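Local atomic coordinates of alginate lyase, family PL7 (Zobellia galactanivorans, PDB entry 4BE3), a protein that cleaves alginate exolytically, probably by the beta-elimination reaction common to family PL7 polysaccharide lyases. Residues V136-E141 with T156-Y161; K2-L7 with D34-E39; K72-E77 with I191-G196; V88-T93 with G293-V298. All coordinates share one frame; numbering follows the deposited sequence.

Contact 1 of 4, residues V136-E141 with T156-Y161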
loop_
_atom_site.group_PDB
_atom_site.type_symbol
_atom_site.label_atom_id
_atom_site.label_comp_id
_atom_site.label_asym_id
_atom_site.label_seq_id
_atom_site.Cartn_x
_atom_site.Cartn_y
_atom_site.Cartn_z
ATOM N N VAL A 136 19.189 15.443 17.232
ATOM C CA VAL A 136 18.142 14.697 16.415
ATOM C C VAL A 136 17.682 13.567 17.278
ATOM O O VAL A 136 18.514 12.835 17.907
ATOM C CB VAL A 136 18.805 14.101 15.162
ATOM C CG1 VAL A 136 17.742 13.176 14.416
ATOM C CG2 VAL A 136 19.144 15.276 14.172
ATOM N N PHE A 137 16.360 13.417 17.453
ATOM C CA PHE A 137 15.899 12.335 18.267
ATOM C C PHE A 137 14.547 11.892 17.689
ATOM O O PHE A 137 13.994 12.623 16.806
ATOM C CB PHE A 137 15.623 12.741 19.753
ATOM C CG PHE A 137 14.824 14.007 19.926
ATOM C CD1 PHE A 137 13.388 13.914 20.011
ATOM C CD2 PHE A 137 15.501 15.234 20.210
ATOM C CE1 PHE A 137 12.557 15.069 20.304
ATOM C CE2 PHE A 137 14.670 16.412 20.444
ATOM C CZ PHE A 137 13.275 16.299 20.518
ATOM N N TRP A 138 14.053 10.740 18.063
ATOM C CA TRP A 138 12.742 10.354 17.488
ATOM C C TRP A 138 11.813 9.893 18.581
ATOM O O TRP A 138 12.270 9.286 19.547
ATOM C CB TRP A 138 12.921 9.271 16.403
ATOM C CG TRP A 138 13.409 7.969 16.953
ATOM C CD1 TRP A 138 14.748 7.623 17.149
ATOM C CD2 TRP A 138 12.602 6.791 17.309
ATOM N NE1 TRP A 138 14.836 6.317 17.552
ATOM C CE2 TRP A 138 13.573 5.762 17.683
ATOM C CE3 TRP A 138 11.207 6.504 17.294
ATOM C CZ2 TRP A 138 13.199 4.461 18.094
ATOM C CZ3 TRP A 138 10.843 5.185 17.694
ATOM C CH2 TRP A 138 11.800 4.219 18.089
ATOM N N ASN A 139 10.518 10.154 18.429
ATOM C CA ASN A 139 9.556 9.844 19.531
ATOM C C ASN A 139 8.564 8.765 18.999
ATOM O O ASN A 139 8.168 8.840 17.795
ATOM C CB ASN A 139 8.669 11.046 19.765
ATOM C CG ASN A 139 9.391 12.082 20.628
ATOM O OD1 ASN A 139 10.616 12.029 20.713
ATOM N ND2 ASN A 139 8.597 13.073 21.225
ATOM N N TYR A 140 8.198 7.847 19.877
ATOM C CA TYR A 140 7.142 6.841 19.563
ATOM C C TYR A 140 5.972 7.289 20.410
ATOM O O TYR A 140 6.158 7.436 21.659
ATOM C CB TYR A 140 7.663 5.476 20.066
ATOM C CG TYR A 140 6.540 4.441 19.955
ATOM C CD1 TYR A 140 6.271 3.864 18.685
ATOM C CD2 TYR A 140 5.792 4.071 21.106
ATOM C CE1 TYR A 140 5.277 2.896 18.561
ATOM C CE2 TYR A 140 4.757 3.107 21.001
ATOM C CZ TYR A 140 4.531 2.569 19.674
ATOM O OH TYR A 140 3.474 1.605 19.574
ATOM N N GLU A 141 4.747 7.458 19.849
ATOM C CA GLU A 141 3.631 7.789 20.720
ATOM C C GLU A 141 2.785 6.543 20.918
ATOM O O GLU A 141 2.523 5.773 19.924
ATOM C CB GLU A 141 2.851 8.853 19.983
ATOM C CG GLU A 141 1.557 9.189 20.780
ATOM C CD GLU A 141 0.909 10.412 20.135
ATOM O OE1 GLU A 141 0.841 10.593 18.861
ATOM O OE2 GLU A 141 0.409 11.255 20.946
ATOM N N THR A 156 13.793 9.011 21.972
ATOM C CA THR A 156 15.053 8.265 21.897
ATOM C C THR A 156 16.061 9.083 21.148
ATOM O O THR A 156 15.809 9.499 19.955
ATOM C CB THR A 156 14.830 6.955 21.119
ATOM O OG1 THR A 156 13.996 6.096 21.916
ATOM C CG2 THR A 156 16.163 6.178 20.915
ATOM N N ALA A 157 17.215 9.390 21.730
ATOM C CA ALA A 157 18.207 10.181 21.053
ATOM C C ALA A 157 18.924 9.529 19.881
ATOM O O ALA A 157 19.144 8.258 19.923
ATOM C CB ALA A 157 19.288 10.580 22.065
ATOM N N VAL A 158 19.138 10.293 18.812
ATOM C CA VAL A 158 19.983 9.777 17.721
ATOM C C VAL A 158 21.385 10.384 17.869
ATOM O O VAL A 158 22.407 9.616 18.149
ATOM C CB VAL A 158 19.377 10.191 16.291
ATOM C CG1 VAL A 158 20.300 9.609 15.215
ATOM C CG2 VAL A 158 17.981 9.518 16.281
ATOM N N TRP A 159 21.519 11.688 17.668
ATOM C CA TRP A 159 22.842 12.409 17.901
ATOM C C TRP A 159 22.429 13.518 18.850
ATOM O O TRP A 159 21.479 14.287 18.599
ATOM C CB TRP A 159 23.304 13.089 16.638
ATOM C CG TRP A 159 23.591 12.010 15.577
ATOM C CD1 TRP A 159 24.551 11.009 15.613
ATOM C CD2 TRP A 159 22.960 11.943 14.306
ATOM N NE1 TRP A 159 24.528 10.264 14.402
ATOM C CE2 TRP A 159 23.574 10.824 13.570
ATOM C CE3 TRP A 159 21.907 12.707 13.709
ATOM C CZ2 TRP A 159 23.137 10.431 12.312
ATOM C CZ3 TRP A 159 21.495 12.317 12.372
ATOM C CH2 TRP A 159 22.109 11.184 11.701
ATOM N N GLY A 160 23.064 13.556 20.044
ATOM C CA GLY A 160 22.698 14.661 20.923
ATOM C C GLY A 160 21.754 14.172 22.012
ATOM O O GLY A 160 21.813 12.983 22.433
ATOM N N TYR A 161 20.820 15.037 22.350
ATOM C CA TYR A 161 19.914 14.738 23.440
ATOM C C TYR A 161 18.567 14.183 22.912
ATOM O O TYR A 161 18.262 14.265 21.715
ATOM C CB TYR A 161 19.488 16.033 24.090
ATOM C CG TYR A 161 20.699 16.761 24.742
ATOM C CD1 TYR A 161 21.681 16.025 25.440
ATOM C CD2 TYR A 161 20.794 18.134 24.601
ATOM C CE1 TYR A 161 22.829 16.716 26.045
ATOM C CE2 TYR A 161 21.866 18.831 25.266
ATOM C CZ TYR A 161 22.800 18.055 25.982
ATOM O OH TYR A 161 23.893 18.729 26.617
HETATM O O HOH W 1 11.427 6.452 20.853
#

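Contact 2 of 4, residues K2-L7 with D34-E39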
loop_
_atom_site.group_PDB
_atom_site.type_symbol
_atom_site.label_atom_id
_atom_site.label_comp_id
_atom_site.label_asym_id
_atom_site.label_seq_id
_atom_site.Cartn_x
_atom_site.Cartn_y
_atom_site.Cartn_z
ATOM N N LYS A 2 12.544 26.871 -10.585
ATOM C CA LYS A 2 12.081 25.521 -10.430
ATOM C C LYS A 2 10.983 25.333 -9.394
ATOM O O LYS A 2 10.832 26.087 -8.480
ATOM C CB LYS A 2 13.169 24.477 -10.197
ATOM C CG LYS A 2 14.450 24.773 -10.995
ATOM C CD LYS A 2 15.240 23.513 -10.816
ATOM C CE LYS A 2 16.356 23.564 -11.828
ATOM N NZ LYS A 2 16.842 22.188 -11.682
ATOM N N TYR A 3 10.163 24.308 -9.643
ATOM C CA TYR A 3 9.153 23.858 -8.711
ATOM C C TYR A 3 9.820 22.646 -7.965
ATOM O O TYR A 3 10.616 21.927 -8.502
ATOM C CB TYR A 3 7.909 23.369 -9.488
ATOM C CG TYR A 3 7.124 24.541 -10.048
ATOM C CD1 TYR A 3 6.308 25.261 -9.169
ATOM C CD2 TYR A 3 7.288 24.961 -11.404
ATOM C CE1 TYR A 3 5.617 26.369 -9.639
ATOM C CE2 TYR A 3 6.593 26.060 -11.895
ATOM C CZ TYR A 3 5.745 26.749 -11.006
ATOM O OH TYR A 3 5.013 27.891 -11.344
ATOM N N PRO A 4 9.413 22.454 -6.731
ATOM C CA PRO A 4 9.836 21.278 -5.961
ATOM C C PRO A 4 9.610 19.996 -6.748
ATOM O O PRO A 4 10.464 19.029 -6.610
ATOM C CB PRO A 4 8.876 21.340 -4.774
ATOM C CG PRO A 4 8.765 22.852 -4.533
ATOM C CD PRO A 4 8.532 23.376 -5.948
ATOM N N SER A 5 8.552 19.922 -7.651
ATOM C CA SER A 5 8.303 18.653 -8.332
ATOM C C SER A 5 9.467 18.349 -9.267
ATOM O O SER A 5 9.602 17.194 -9.641
ATOM C CB SER A 5 7.009 18.674 -9.153
ATOM O OG SER A 5 6.951 19.900 -9.941
ATOM N N GLU A 6 10.250 19.365 -9.625
ATOM C CA GLU A 6 11.392 19.060 -10.505
ATOM C C GLU A 6 12.490 18.324 -9.762
ATOM O O GLU A 6 13.385 17.796 -10.381
ATOM C CB GLU A 6 11.986 20.331 -11.066
ATOM C CG GLU A 6 10.965 21.059 -12.004
ATOM C CD GLU A 6 11.463 22.385 -12.560
ATOM O OE1 GLU A 6 12.583 22.426 -13.148
ATOM O OE2 GLU A 6 10.722 23.423 -12.361
ATOM N N LEU A 7 12.433 18.405 -8.397
ATOM C CA LEU A 7 13.487 17.699 -7.523
ATOM C C LEU A 7 12.994 16.418 -6.884
ATOM O O LEU A 7 13.760 15.663 -6.431
ATOM C CB LEU A 7 13.915 18.685 -6.420
ATOM C CG LEU A 7 14.465 20.021 -6.812
ATOM C CD1 LEU A 7 14.864 21.001 -5.651
ATOM C CD2 LEU A 7 15.582 19.789 -7.807
ATOM N N ASP A 34 7.688 31.777 0.422
ATOM C CA ASP A 34 7.739 31.745 1.942
ATOM C C ASP A 34 7.233 30.472 2.597
ATOM O O ASP A 34 7.191 30.484 3.846
ATOM C CB ASP A 34 6.904 32.867 2.549
ATOM C CG ASP A 34 7.517 34.241 2.326
ATOM O OD1 ASP A 34 8.718 34.348 1.854
ATOM O OD2 ASP A 34 6.727 35.181 2.609
ATOM N N PHE A 35 6.796 29.446 1.852
ATOM C CA PHE A 35 6.353 28.198 2.518
ATOM C C PHE A 35 6.992 27.022 1.849
ATOM O O PHE A 35 7.493 26.140 2.507
ATOM C CB PHE A 35 4.843 28.032 2.456
ATOM C CG PHE A 35 4.122 29.149 3.240
ATOM C CD1 PHE A 35 4.071 29.125 4.619
ATOM C CD2 PHE A 35 3.530 30.201 2.547
ATOM C CE1 PHE A 35 3.426 30.184 5.317
ATOM C CE2 PHE A 35 2.898 31.254 3.236
ATOM C CZ PHE A 35 2.851 31.246 4.600
ATOM N N PHE A 36 6.871 26.941 0.501
ATOM C CA PHE A 36 7.154 25.616 -0.132
ATOM C C PHE A 36 7.724 25.935 -1.483
ATOM O O PHE A 36 6.965 26.437 -2.364
ATOM C CB PHE A 36 5.895 24.792 -0.312
ATOM C CG PHE A 36 6.113 23.448 -1.067
ATOM C CD1 PHE A 36 7.048 22.454 -0.627
ATOM C CD2 PHE A 36 5.376 23.222 -2.259
ATOM C CE1 PHE A 36 7.169 21.238 -1.342
ATOM C CE2 PHE A 36 5.499 22.011 -2.950
ATOM C CZ PHE A 36 6.420 21.087 -2.542
ATOM N N TYR A 37 9.036 25.838 -1.615
ATOM C CA TYR A 37 9.679 26.440 -2.833
ATOM C C TYR A 37 11.050 25.842 -2.958
ATOM O O TYR A 37 11.487 25.085 -2.132
ATOM C CB TYR A 37 9.829 27.958 -2.806
ATOM C CG TYR A 37 10.497 28.490 -1.533
ATOM C CD1 TYR A 37 9.689 28.779 -0.404
ATOM C CD2 TYR A 37 11.872 28.698 -1.462
ATOM C CE1 TYR A 37 10.295 29.302 0.771
ATOM C CE2 TYR A 37 12.461 29.236 -0.314
ATOM C CZ TYR A 37 11.674 29.517 0.777
ATOM O OH TYR A 37 12.311 30.029 1.939
ATOM N N VAL A 38 11.734 26.155 -4.036
ATOM C CA VAL A 38 13.060 25.544 -4.312
ATOM C C VAL A 38 14.100 26.612 -4.028
ATOM O O VAL A 38 13.875 27.803 -4.357
ATOM C CB VAL A 38 13.230 25.111 -5.813
ATOM C CG1 VAL A 38 14.683 24.690 -6.023
ATOM C CG2 VAL A 38 12.250 23.920 -6.060
ATOM N N GLU A 39 15.245 26.250 -3.464
ATOM C CA GLU A 39 16.353 27.199 -3.262
ATOM C C GLU A 39 17.557 26.526 -3.828
ATOM O O GLU A 39 17.741 25.319 -3.671
ATOM C CB GLU A 39 16.639 27.545 -1.729
ATOM C CG GLU A 39 17.544 28.773 -1.745
ATOM C CD GLU A 39 17.399 29.660 -0.561
ATOM O OE1 GLU A 39 16.256 29.909 0.004
ATOM O OE2 GLU A 39 18.495 30.133 -0.190
HETATM O O HOH W 2 9.840 27.099 -6.152
#

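Contact 3 of 4, residues K72-E77 with I191-G196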
loop_
_atom_site.group_PDB
_atom_site.type_symbol
_atom_site.label_atom_id
_atom_site.label_comp_id
_atom_site.label_asym_id
_atom_site.label_seq_id
_atom_site.Cartn_x
_atom_site.Cartn_y
_atom_site.Cartn_z
ATOM N N LYS A 72 -1.239 7.658 -0.508
ATOM C CA LYS A 72 -1.638 6.240 -0.411
ATOM C C LYS A 72 -1.326 5.683 0.987
ATOM O O LYS A 72 -0.160 5.712 1.356
ATOM C CB LYS A 72 -0.828 5.464 -1.428
ATOM C CG LYS A 72 -1.530 4.017 -1.692
ATOM C CD LYS A 72 -0.926 3.401 -2.955
ATOM C CE LYS A 72 -1.775 2.242 -3.499
ATOM N NZ LYS A 72 -1.428 1.206 -2.463
ATOM N N HIS A 73 -2.321 5.221 1.718
ATOM C CA HIS A 73 -2.108 4.883 3.111
ATOM C C HIS A 73 -1.730 3.412 3.210
ATOM O O HIS A 73 -1.885 2.657 2.186
ATOM C CB HIS A 73 -3.366 5.182 3.836
ATOM C CG HIS A 73 -3.750 6.622 3.792
ATOM N ND1 HIS A 73 -4.987 7.063 4.229
ATOM C CD2 HIS A 73 -3.080 7.731 3.343
ATOM C CE1 HIS A 73 -5.058 8.408 4.094
ATOM N NE2 HIS A 73 -3.886 8.826 3.585
ATOM N N TRP A 74 -1.346 2.910 4.374
ATOM C CA TRP A 74 -0.940 1.546 4.528
ATOM C C TRP A 74 -1.015 1.188 5.985
ATOM O O TRP A 74 -1.068 2.050 6.830
ATOM C CB TRP A 74 0.480 1.295 3.967
ATOM C CG TRP A 74 1.416 2.452 4.361
ATOM C CD1 TRP A 74 1.586 3.699 3.750
ATOM C CD2 TRP A 74 2.333 2.420 5.489
ATOM N NE1 TRP A 74 2.583 4.419 4.426
ATOM C CE2 TRP A 74 3.053 3.695 5.473
ATOM C CE3 TRP A 74 2.661 1.438 6.458
ATOM C CZ2 TRP A 74 3.974 4.045 6.439
ATOM C CZ3 TRP A 74 3.627 1.798 7.452
ATOM C CH2 TRP A 74 4.276 3.094 7.409
ATOM N N ILE A 75 -1.171 -0.109 6.278
ATOM C CA ILE A 75 -1.094 -0.603 7.662
ATOM C C ILE A 75 0.323 -1.140 7.859
ATOM O O ILE A 75 1.096 -1.450 6.942
ATOM C CB ILE A 75 -2.174 -1.681 7.936
ATOM C CG1 ILE A 75 -1.988 -2.951 6.989
ATOM C CG2 ILE A 75 -3.552 -1.102 7.723
ATOM C CD1 ILE A 75 -2.926 -4.114 7.496
ATOM N N PRO A 76 0.776 -1.170 9.151
ATOM C CA PRO A 76 2.177 -1.572 9.376
ATOM C C PRO A 76 2.501 -2.931 8.809
ATOM O O PRO A 76 3.613 -3.134 8.327
ATOM C CB PRO A 76 2.304 -1.561 10.927
ATOM C CG PRO A 76 1.305 -0.322 11.277
ATOM C CD PRO A 76 0.051 -0.755 10.400
ATOM N N GLU A 77 1.531 -3.884 8.845
ATOM C CA GLU A 77 1.822 -5.171 8.296
ATOM C C GLU A 77 2.192 -5.132 6.855
ATOM O O GLU A 77 2.918 -6.062 6.399
ATOM C CB GLU A 77 0.527 -6.032 8.406
ATOM C CG GLU A 77 0.213 -6.419 9.881
ATOM C CD GLU A 77 -0.702 -5.435 10.607
ATOM O OE1 GLU A 77 -0.751 -4.201 10.347
ATOM O OE2 GLU A 77 -1.416 -5.914 11.551
ATOM N N ILE A 191 12.954 5.488 7.268
ATOM C CA ILE A 191 12.003 4.798 8.113
ATOM C C ILE A 191 11.511 3.597 7.201
ATOM O O ILE A 191 10.856 3.868 6.197
ATOM C CB ILE A 191 10.786 5.624 8.385
ATOM C CG1 ILE A 191 11.275 6.990 9.069
ATOM C CG2 ILE A 191 9.739 4.808 9.308
ATOM C CD1 ILE A 191 10.079 7.998 9.193
ATOM N N ASN A 192 11.905 2.395 7.601
ATOM C CA ASN A 192 11.558 1.166 6.793
ATOM C C ASN A 192 10.653 0.284 7.586
ATOM O O ASN A 192 11.087 -0.368 8.587
ATOM C CB ASN A 192 12.924 0.504 6.494
ATOM C CG ASN A 192 12.714 -0.873 5.825
ATOM O OD1 ASN A 192 11.652 -1.050 5.207
ATOM N ND2 ASN A 192 13.620 -1.828 6.013
ATOM N N VAL A 193 9.359 0.255 7.258
ATOM C CA VAL A 193 8.432 -0.591 8.038
ATOM C C VAL A 193 8.214 -1.837 7.179
ATOM O O VAL A 193 7.739 -1.700 6.055
ATOM C CB VAL A 193 7.066 0.091 8.294
ATOM C CG1 VAL A 193 6.139 -0.868 9.048
ATOM C CG2 VAL A 193 7.365 1.407 9.202
ATOM N N TYR A 194 8.660 -2.948 7.679
ATOM C CA TYR A 194 8.532 -4.241 6.960
ATOM C C TYR A 194 7.859 -5.253 7.833
ATOM O O TYR A 194 8.367 -5.576 8.936
ATOM C CB TYR A 194 9.955 -4.667 6.571
ATOM C CG TYR A 194 9.912 -5.962 5.785
ATOM C CD1 TYR A 194 9.361 -5.963 4.513
ATOM C CD2 TYR A 194 10.381 -7.136 6.351
ATOM C CE1 TYR A 194 9.330 -7.183 3.773
ATOM C CE2 TYR A 194 10.341 -8.360 5.634
ATOM C CZ TYR A 194 9.827 -8.331 4.372
ATOM O OH TYR A 194 9.789 -9.510 3.665
ATOM N N GLU A 195 6.683 -5.779 7.367
ATOM C CA GLU A 195 5.946 -6.705 8.117
ATOM C C GLU A 195 5.675 -6.227 9.570
ATOM O O GLU A 195 5.768 -6.993 10.517
ATOM C CB GLU A 195 6.685 -8.059 8.134
ATOM C CG GLU A 195 6.677 -8.544 6.684
ATOM C CD GLU A 195 7.186 -10.008 6.558
ATOM O OE1 GLU A 195 7.854 -10.570 7.472
ATOM O OE2 GLU A 195 6.956 -10.559 5.496
ATOM N N GLY A 196 5.359 -4.969 9.690
ATOM C CA GLY A 196 4.889 -4.469 10.965
ATOM C C GLY A 196 6.045 -4.027 11.888
ATOM O O GLY A 196 5.749 -3.602 13.013
HETATM O O HOH W 3 5.859 -5.368 4.661
#

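Contact 4 of 4, residues V88-T93 with G293-V298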
loop_
_atom_site.group_PDB
_atom_site.type_symbol
_atom_site.label_atom_id
_atom_site.label_comp_id
_atom_site.label_asym_id
_atom_site.label_seq_id
_atom_site.Cartn_x
_atom_site.Cartn_y
_atom_site.Cartn_z
ATOM N N VAL A 88 18.499 21.109 8.495
ATOM C CA VAL A 88 17.642 22.064 9.106
ATOM C C VAL A 88 18.362 23.353 9.080
ATOM O O VAL A 88 19.519 23.433 9.496
ATOM C CB VAL A 88 17.295 21.623 10.569
ATOM C CG1 VAL A 88 16.451 22.695 11.278
ATOM C CG2 VAL A 88 16.531 20.266 10.528
ATOM N N GLN A 89 17.640 24.413 8.619
ATOM C CA GLN A 89 18.261 25.750 8.418
ATOM C C GLN A 89 17.821 26.635 9.578
ATOM O O GLN A 89 18.503 27.607 9.814
ATOM C CB GLN A 89 17.824 26.422 7.118
ATOM C CG GLN A 89 18.367 25.579 5.916
ATOM C CD GLN A 89 19.890 25.700 5.748
ATOM O OE1 GLN A 89 20.614 25.475 6.657
ATOM N NE2 GLN A 89 20.375 26.018 4.543
ATOM N N HIS A 90 16.690 26.366 10.247
ATOM C CA HIS A 90 16.286 27.317 11.236
ATOM C C HIS A 90 15.262 26.678 12.155
ATOM O O HIS A 90 14.453 25.922 11.647
ATOM C CB HIS A 90 15.620 28.548 10.563
ATOM C CG HIS A 90 15.564 29.726 11.501
ATOM N ND1 HIS A 90 14.532 29.951 12.396
ATOM C CD2 HIS A 90 16.526 30.707 11.725
ATOM C CE1 HIS A 90 14.807 31.136 13.075
ATOM N NE2 HIS A 90 16.027 31.579 12.666
ATOM N N VAL A 91 15.338 26.901 13.512
ATOM C CA VAL A 91 14.248 26.574 14.434
ATOM C C VAL A 91 13.905 27.837 15.219
ATOM O O VAL A 91 14.635 28.831 15.129
ATOM C CB VAL A 91 14.663 25.487 15.464
ATOM C CG1 VAL A 91 14.826 24.089 14.740
ATOM C CG2 VAL A 91 15.987 25.916 16.159
ATOM N N SER A 92 12.810 27.804 15.977
ATOM C CA SER A 92 12.448 29.078 16.654
ATOM C C SER A 92 13.571 29.530 17.548
ATOM O O SER A 92 14.146 28.725 18.314
ATOM C CB SER A 92 11.236 28.855 17.523
ATOM O OG SER A 92 10.931 30.074 18.137
ATOM N N THR A 93 13.854 30.848 17.535
ATOM C CA THR A 93 14.859 31.407 18.487
ATOM C C THR A 93 14.195 31.848 19.757
ATOM O O THR A 93 14.884 32.447 20.538
ATOM C CB THR A 93 15.503 32.681 17.847
ATOM O OG1 THR A 93 14.479 33.565 17.417
ATOM C CG2 THR A 93 16.284 32.229 16.575
ATOM N N GLY A 293 12.833 35.518 13.606
ATOM C CA GLY A 293 13.308 34.213 14.083
ATOM C C GLY A 293 12.233 33.245 14.561
ATOM O O GLY A 293 12.590 32.196 15.113
ATOM N N SER A 294 10.966 33.588 14.436
ATOM C CA SER A 294 9.900 32.793 15.003
ATOM C C SER A 294 9.365 31.856 13.884
ATOM O O SER A 294 8.166 31.875 13.496
ATOM C CB SER A 294 8.815 33.718 15.515
ATOM O OG SER A 294 9.203 34.271 16.739
ATOM N N TYR A 295 10.255 30.951 13.461
ATOM C CA TYR A 295 9.850 29.992 12.422
ATOM C C TYR A 295 10.831 28.861 12.335
ATOM O O TYR A 295 11.935 28.876 12.966
ATOM C CB TYR A 295 9.842 30.714 11.032
ATOM C CG TYR A 295 11.203 31.178 10.575
ATOM C CD1 TYR A 295 11.722 32.388 10.980
ATOM C CD2 TYR A 295 11.959 30.390 9.687
ATOM C CE1 TYR A 295 12.962 32.860 10.537
ATOM C CE2 TYR A 295 13.245 30.844 9.245
ATOM C CZ TYR A 295 13.703 32.067 9.668
ATOM O OH TYR A 295 14.935 32.522 9.204
ATOM N N ALA A 296 10.425 27.812 11.544
ATOM C CA ALA A 296 11.351 26.755 11.329
ATOM C C ALA A 296 11.491 26.609 9.815
ATOM O O ALA A 296 10.577 26.957 9.073
ATOM C CB ALA A 296 10.693 25.440 11.876
ATOM N N GLU A 297 12.620 26.095 9.381
ATOM C CA GLU A 297 12.852 25.990 7.978
ATOM C C GLU A 297 13.771 24.802 7.693
ATOM O O GLU A 297 14.823 24.638 8.349
ATOM C CB GLU A 297 13.599 27.295 7.530
ATOM C CG GLU A 297 13.904 27.220 5.962
ATOM C CD GLU A 297 14.533 28.505 5.455
ATOM O OE1 GLU A 297 14.258 29.583 6.097
ATOM O OE2 GLU A 297 15.301 28.512 4.439
ATOM N N VAL A 298 13.375 23.915 6.793
ATOM C CA VAL A 298 14.094 22.625 6.671
ATOM C C VAL A 298 14.219 22.437 5.103
ATOM O O VAL A 298 13.203 22.687 4.403
ATOM C CB VAL A 298 13.209 21.489 7.172
ATOM C CG1 VAL A 298 13.973 20.132 7.063
ATOM C CG2 VAL A 298 12.847 21.690 8.728
HETATM O O HOH W 4 11.642 34.112 17.985
#

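Contact 1 of 4, residues V136-E141 with T156-Y161
Val136 faces both Val158 and Trp159, a classic beta bulge where the antiparallel pairing of strands 133-141 and 153-157 ends. Its carbonyl O accepts two amide protons, from Val158 N at 2.8 Å and from Trp159 N at 3.2 Å, while Val136 N returns a bond to Trp159 O. The isopropyl branches divide the work. CG1, anti to the backbone N (chi1 173°), meets Val158 CB at 3.9 Å, and CG2 comes in at the edge of the Trp159 indole, whose NE1 binds Lys208 O. Phe137 turns to the other face of the sheet, in a non-hydrogen-bonded pair with Ala157. Its CB lies 3.3 Å from Thr156 O, and its ring swings away to stack on Phe124 of strand 121-126. Trp138 and Thr156 exchange two backbone bonds, and the pairing runs on to Tyr140 with Tyr154. Thr156 CB sits over the face of the Trp138 five-membered ring, 3.9 Å from its centroid, and Val158 CG2 reaches the ring edge 3.8 Å from Trp138 CD1. Water 1 bridges Trp138 O and Thr156 OG1. The chain turns a corner at Val158; Trp138, Thr156, Val158 and Trp159 pack on strands 197-203 and 210-215, in the second sheet of the jelly-roll sandwich. The Val136 carbonyl, buried among apolar side chains, thus keeps two amide donors where the regular pairing breaks off.

Contact 2 of 4, residues K2-L7 with D34-E39
One face of the Phe36 ring carries Pro4: the proline CG stands over it, 3.8 Å from the ring centroid and 18° off the normal, a CH-pi contact offset toward the rim. Pro4 CB lies 3.3 Å from Phe36 CZ, and the same ring meets Phe49 at about 45°. With CG anti to the backbone N (chi1 175°), the end of the Phe36 ring is carried toward Pro4. Val38 supplies the other hydrophobic patch. Its CG2 presses on the Tyr3-Pro4 peptide, 3.3 Å from Pro4 N, while CG1 meets Leu7 CD1 tip to tip at 3.7 Å. Replacing Phe36 by an alanine would probably strip Pro4 of its aromatic platform and open a gap beneath the N-terminal segment. No direct hydrogen bond joins the segments. Water 2 donates to Lys2 O at 2.7 Å and accepts from Val38 N at 3.0 Å. Backbone bonds from Glu6 N to Tyr3 O and Leu7 N to Pro4 O shape residues 2-7, Tyr3 N also bonds Glu6 OE2 from above the carboxylate plane, and Lys2 NZ forms a salt bridge with Asp45. Apolar contact and a bridging water, with no strand pairing, join residues 2-7 to strand 36-41, outermost in the chain's sheet.

Contact 3 of 4, residues K72-E77 with I191-G196
Direct backbone bonding between Pro76 and Gly196 is slight: Gly196 N gives a weak bond to Pro76 O, 2.9 Å long but bent to 117° at the hydrogen. Beside it, Glu195 CA makes a CA-H...O contact with Glu77 O at 3.5 Å. Water 3 lies between the chains as well, accepting from Glu195 N at 2.9 Å and donating only weakly to Glu77 O. Glu195 and Gly196 occupy the corners of a type I' turn, both with positive phi, which links strands 187-194 and 197-203 in a tight hairpin; the loop between strands 65-70 and 80-90 passes across this hairpin end. Apolar contact comes from Val193, which crosses Trp74 obliquely. Its CB is 3.9 Å from Trp74 CZ3, and its CG2 branch is 4.0 Å from Trp74 CH2. Pro76 CB packs on Gly196 CA at 3.9 Å. Val193 CG1, anti to the backbone N (chi1 177°), is instead in van der Waals contact with a carbonyl, 3.5 Å from Pro76 O. Trp74 NE1 is turned elsewhere, bonded to Gln70 OE1, and Ile110 of the facing sheet touches both Trp74 and Val193. On the loop's dimer side, Ile75 packs on Ile75 of the second subunit and Glu77 on Ile253 of that subunit.

Contact 4 of 4, residues V88-T93 with G293-V298
His90 is held twice by one residue, Tyr295: by its ring and by its carbonyl. The two rings form an offset stack, centroids 3.9 Å apart and planes only 7° from parallel, with Tyr295 CZ over the centre of the imidazole. His90 ND1 donates to Tyr295 O at 2.9 Å; the acceptor lies in the imidazole plane, although the donor stands above the carbonyl plane. Gly293 O borders the same ring at its edge, 3.2 Å from His90 CE1. A leucine in place of His90 would probably leave Tyr295 O without this donor and the phenol ring without its stacking partner on that face. Tyr295 also meets Lys50 in a cation-pi contact. Strands 80-90 and 295-306 are antiparallel neighbours in the seven-stranded sheet, and a classic beta bulge interrupts them here: Gln89 N at 2.8 Å and His90 N at 3.2 Å share Glu297 O, while Glu297 N bonds back to His90 O. Val88 and Val298 point from the other face toward Val105 of the opposing sheet. Beyond the strand ends, Thr93 N donates to Gly293 O at 3.0 Å. Water 4 joins Thr93 OG1 to Ser294 OG.

How the contacts relate
Contacts 2, 3 and 4 all reach the seven-stranded antiparallel sheet of the jelly-roll sandwich. Contact 2 sits on its outermost strand 36-41, while contacts 3 and 4 fall on the neighbouring strands 187-194 and 80-90, with centres about 30 Å apart on opposite sides of the chain's centre. Contact 1 belongs to a hairpin of the other sheet, about 19 Å centre to centre from contact 4. Along the chain, contact 2 closes first; contacts 3 and 4 then interleave, and both enclose contact 1. Only contacts 2 and 4 touch, Tyr37 OH packing 4.2 Å from Glu297 OE2. Contacts 3 and 4 bring together parts more than 100 residues apart, whereas contact 1 is local.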